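Local coordinates for periplasmic binding protein/LacI transcriptional regulator (Brachyspira murdochii, PDB 4KQC) that probably binds a carbohydrate as a bacterial solute-binding protein of the type that serves ABC transporters, at residues A[192-197]-A[213-218]. Numbering follows the deposited sequence.
Sequences ADIANE and NEAMAR. With NO3 (nitrate ion), chain D.
Two helices of one lobe of the periplasmic-binding-protein fold, 191-199 and 214-223, meet where Ile194 of the first reaches Ala215 and Met216 in the opening turn of the second. The helices are linked through strand 208-211 of that lobe's sheet, and Leu211 of this strand lies against the Met216 side chain. CD1 of Ile194 does most of the touching. Its closest approach is to the backbone oxygen Ala215 O, at 3.2 Å, a van der Waals contact and not a hydrogen bond; it also lies 3.6 Å from the selenomethionine methyl CE of Met216 and 4.2 Å from Ala215 CB. Although the CB of Met216 points away from helix 191-199, bends at chi2 (-56°) and chi3 (99°) fold its end back, and the two side chains cross at roughly a right angle. An alanine here in place of Ile194 would remove CG1, CG2 and CD1, and would probably open a gap between Met216 CE and Ala215 and let the end of the Met216 side chain shift about its last torsion.

The turn that receives Ile194 is fixed at its start by an N-cap: Met216 N donates to Asn213 OD1 over 3.0 Å, nearly straight at 169°, with the donor tilted from the carbonyl plane. Asn213 ND2 in turn bonds Gln189 OE1, which ties the cap to the loop leading into helix 191-199. At the beginning of that helix a nitrate, probably from the crystallisation liquor, accepts from Ala192 N through O1 (3.1 Å) and more weakly from Asp193 N through O3. With no hydrogen bond crossing between 192-197 and 213-218, these two segments meet mainly through van der Waals contacts of the Ile194 side chain, which impose no directional bonding.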
ATOM      1  N   ALA A 192      15.934  -7.294   8.903  1.00 19.59           N
ATOM      2  CA  ALA A 192      16.527  -6.951  10.168  1.00 19.16           C
ATOM      3  C   ALA A 192      16.153  -5.547  10.553  1.00 17.72           C
ATOM      4  O   ALA A 192      15.967  -5.286  11.712  1.00 17.52           O
ATOM      5  CB  ALA A 192      18.040  -7.067  10.152  1.00 20.14           C
ATOM      6  N   ASP A 193      16.093  -4.627   9.588  1.00 16.81           N
ATOM      7  CA  ASP A 193      15.860  -3.252   9.948  1.00 16.13           C
ATOM      8  C   ASP A 193      14.458  -3.084  10.555  1.00 14.11           C
ATOM      9  O   ASP A 193      14.292  -2.393  11.522  1.00 13.80           O
ATOM     10  CB  ASP A 193      16.114  -2.349   8.731  1.00 17.62           C
ATOM     11  CG  ASP A 193      17.648  -2.231   8.382  1.00 19.91           C
ATOM     12  OD1 ASP A 193      18.484  -2.286   9.336  1.00 21.76           O
ATOM     13  OD2 ASP A 193      18.034  -1.988   7.184  1.00 21.78           O
ATOM     14  N   ILE A 194      13.492  -3.807  10.004  1.00 14.06           N
ATOM     15  CA  ILE A 194      12.125  -3.726  10.487  1.00 13.27           C
ATOM     16  C   ILE A 194      12.028  -4.479  11.819  1.00 13.47           C
ATOM     17  O   ILE A 194      11.499  -3.956  12.784  1.00 12.83           O
ATOM     18  CB  ILE A 194      11.147  -4.300   9.487  1.00 13.42           C
ATOM     19  CG1 ILE A 194      11.179  -3.541   8.156  1.00 14.55           C
ATOM     20  CG2 ILE A 194       9.769  -4.216  10.099  1.00 13.06           C
ATOM     21  CD1 ILE A 194      10.521  -4.319   7.049  1.00 15.08           C
ATOM     22  N   ALA A 195      12.598  -5.689  11.889  1.00 13.46           N
ATOM     23  CA  ALA A 195      12.560  -6.446  13.132  1.00 13.20           C
ATOM     24  C   ALA A 195      13.220  -5.705  14.285  1.00 13.09           C
ATOM     25  O   ALA A 195      12.797  -5.744  15.427  1.00 13.60           O
ATOM     26  CB  ALA A 195      13.162  -7.826  12.935  1.00 13.73           C
ATOM     27  N   ASN A 196      14.316  -5.001  14.012  1.00 12.95           N
ATOM     28  CA  ASN A 196      14.989  -4.297  15.069  1.00 13.74           C
ATOM     29  C   ASN A 196      14.136  -3.145  15.607  1.00 14.61           C
ATOM     30  O   ASN A 196      14.240  -2.803  16.745  1.00 15.81           O
ATOM     31  CB  ASN A 196      16.323  -3.817  14.521  1.00 15.00           C
ATOM     32  CG  ASN A 196      17.378  -4.914  14.519  1.00 16.49           C
ATOM     33  OD1 ASN A 196      17.461  -5.699  15.436  1.00 20.33           O
ATOM     34  ND2 ASN A 196      18.234  -4.877  13.564  1.00 17.24           N
ATOM     35  N   GLU A 197      13.353  -2.516  14.744  1.00 14.34           N
ATOM     36  CA  GLU A 197      12.431  -1.472  15.211  1.00 15.30           C
ATOM     37  C   GLU A 197      11.294  -2.086  16.009  1.00 14.61           C
ATOM     38  O   GLU A 197      10.930  -1.543  17.026  1.00 17.48           O
ATOM     39  CB  GLU A 197      11.817  -0.710  14.041  1.00 17.20           C
ATOM     40  CG  GLU A 197      12.805   0.068  13.264  1.00 19.97           C
ATOM     41  CD  GLU A 197      13.272   1.337  13.934  1.00 23.97           C
ATOM     42  OE1 GLU A 197      12.970   1.602  15.112  1.00 24.00           O
ATOM     43  OE2 GLU A 197      13.998   2.096  13.242  1.00 29.79           O
ATOM     44  N   ASN A 213       2.612  -1.627   5.353  1.00 10.07           N
ATOM     45  CA  ASN A 213       2.703  -2.431   4.158  1.00 10.22           C
ATOM     46  C   ASN A 213       3.064  -3.865   4.495  1.00 10.69           C
ATOM     47  O   ASN A 213       3.246  -4.213   5.657  1.00  9.59           O
ATOM     48  CB  ASN A 213       3.577  -1.817   3.039  1.00 10.73           C
ATOM     49  CG  ASN A 213       5.032  -1.995   3.266  1.00 11.23           C
ATOM     50  OD1 ASN A 213       5.438  -2.379   4.327  1.00 11.18           O
ATOM     51  ND2 ASN A 213       5.846  -1.636   2.266  1.00 12.95           N
ATOM     52  N   GLU A 214       3.107  -4.705   3.469  1.00 11.39           N
ATOM     53  CA  GLU A 214       3.452  -6.099   3.666  1.00 12.67           C
ATOM     54  C   GLU A 214       4.856  -6.337   4.268  1.00 11.99           C
ATOM     55  O   GLU A 214       5.065  -7.208   5.106  1.00 12.91           O
ATOM     56  CB  GLU A 214       3.332  -6.803   2.294  1.00 13.97           C
ATOM     57  CG  GLU A 214       3.587  -8.256   2.372  1.00 16.60           C
ATOM     58  CD  GLU A 214       3.560  -8.902   0.942  1.00 19.17           C
ATOM     59  OE1 GLU A 214       3.247  -8.239  -0.078  1.00 22.20           O
ATOM     60  OE2 GLU A 214       3.898 -10.086   0.899  1.00 22.98           O
ATOM     61  N   ALA A 215       5.837  -5.525   3.872  1.00 11.62           N
ATOM     62  CA  ALA A 215       7.179  -5.659   4.389  1.00 10.70           C
ATOM     63  C   ALA A 215       7.163  -5.367   5.874  1.00 10.50           C
ATOM     64  O   ALA A 215       7.815  -6.041   6.629  1.00  9.69           O
ATOM     65  CB  ALA A 215       8.103  -4.689   3.691  1.00 10.46           C
HETATM   66  N   MSE A 216       6.428  -4.339   6.301  1.00 10.10           N
HETATM   67  CA  MSE A 216       6.281  -4.096   7.730  1.00 10.69           C
HETATM   68  C   MSE A 216       5.710  -5.280   8.455  1.00 10.33           C
HETATM   69  O   MSE A 216       6.177  -5.616   9.558  1.00  9.59           O
HETATM   70  CB  MSE A 216       5.444  -2.853   8.027  1.00 11.84           C
HETATM   71  CG  MSE A 216       5.822  -1.505   7.447  1.00 11.94           C
HETATM   72 SE   MSE A 216       7.649  -0.941   7.885  0.65 14.78          SE
HETATM   73  CE  MSE A 216       8.559  -1.467   6.215  1.00 14.97           C
ATOM     74  N   ALA A 217       4.662  -5.884   7.891  1.00 10.85           N
ATOM     75  CA  ALA A 217       4.043  -7.067   8.514  1.00 11.13           C
ATOM     76  C   ALA A 217       5.031  -8.227   8.608  1.00 12.29           C
ATOM     77  O   ALA A 217       5.140  -8.858   9.660  1.00 11.75           O
ATOM     78  CB  ALA A 217       2.823  -7.468   7.753  1.00 11.64           C
ATOM     79  N   ARG A 218       5.797  -8.472   7.552  1.00 12.70           N
ATOM     80  CA  ARG A 218       6.829  -9.545   7.642  1.00 14.77           C
ATOM     81  C   ARG A 218       7.831  -9.295   8.750  1.00 13.63           C
ATOM     82  O   ARG A 218       8.158 -10.199   9.474  1.00 14.27           O
ATOM     83  CB  ARG A 218       7.584  -9.738   6.319  1.00 18.08           C
ATOM     84  CG  ARG A 218       6.881 -10.490   5.223  1.00 22.10           C
ATOM     85  CD  ARG A 218       7.939 -11.077   4.241  1.00 26.10           C
ATOM     86  NE  ARG A 218       8.862 -10.063   3.721  1.00 29.29           N
ATOM     87  CZ  ARG A 218       8.554  -9.113   2.825  1.00 30.60           C
ATOM     88  NH1 ARG A 218       7.338  -9.015   2.274  1.00 29.07           N
ATOM     89  NH2 ARG A 218       9.490  -8.257   2.436  1.00 29.69           N
TER
HETATM   90  N   NO3 D 503      18.599  -6.259   6.598  0.80 29.45           N
HETATM   91  O1  NO3 D 503      17.979  -7.304   6.515  0.80 28.03           O
HETATM   92  O2  NO3 D 503      19.835  -6.160   5.972  0.80 30.31           O
HETATM   93  O3  NO3 D 503      18.069  -5.172   7.301  0.80 25.66           O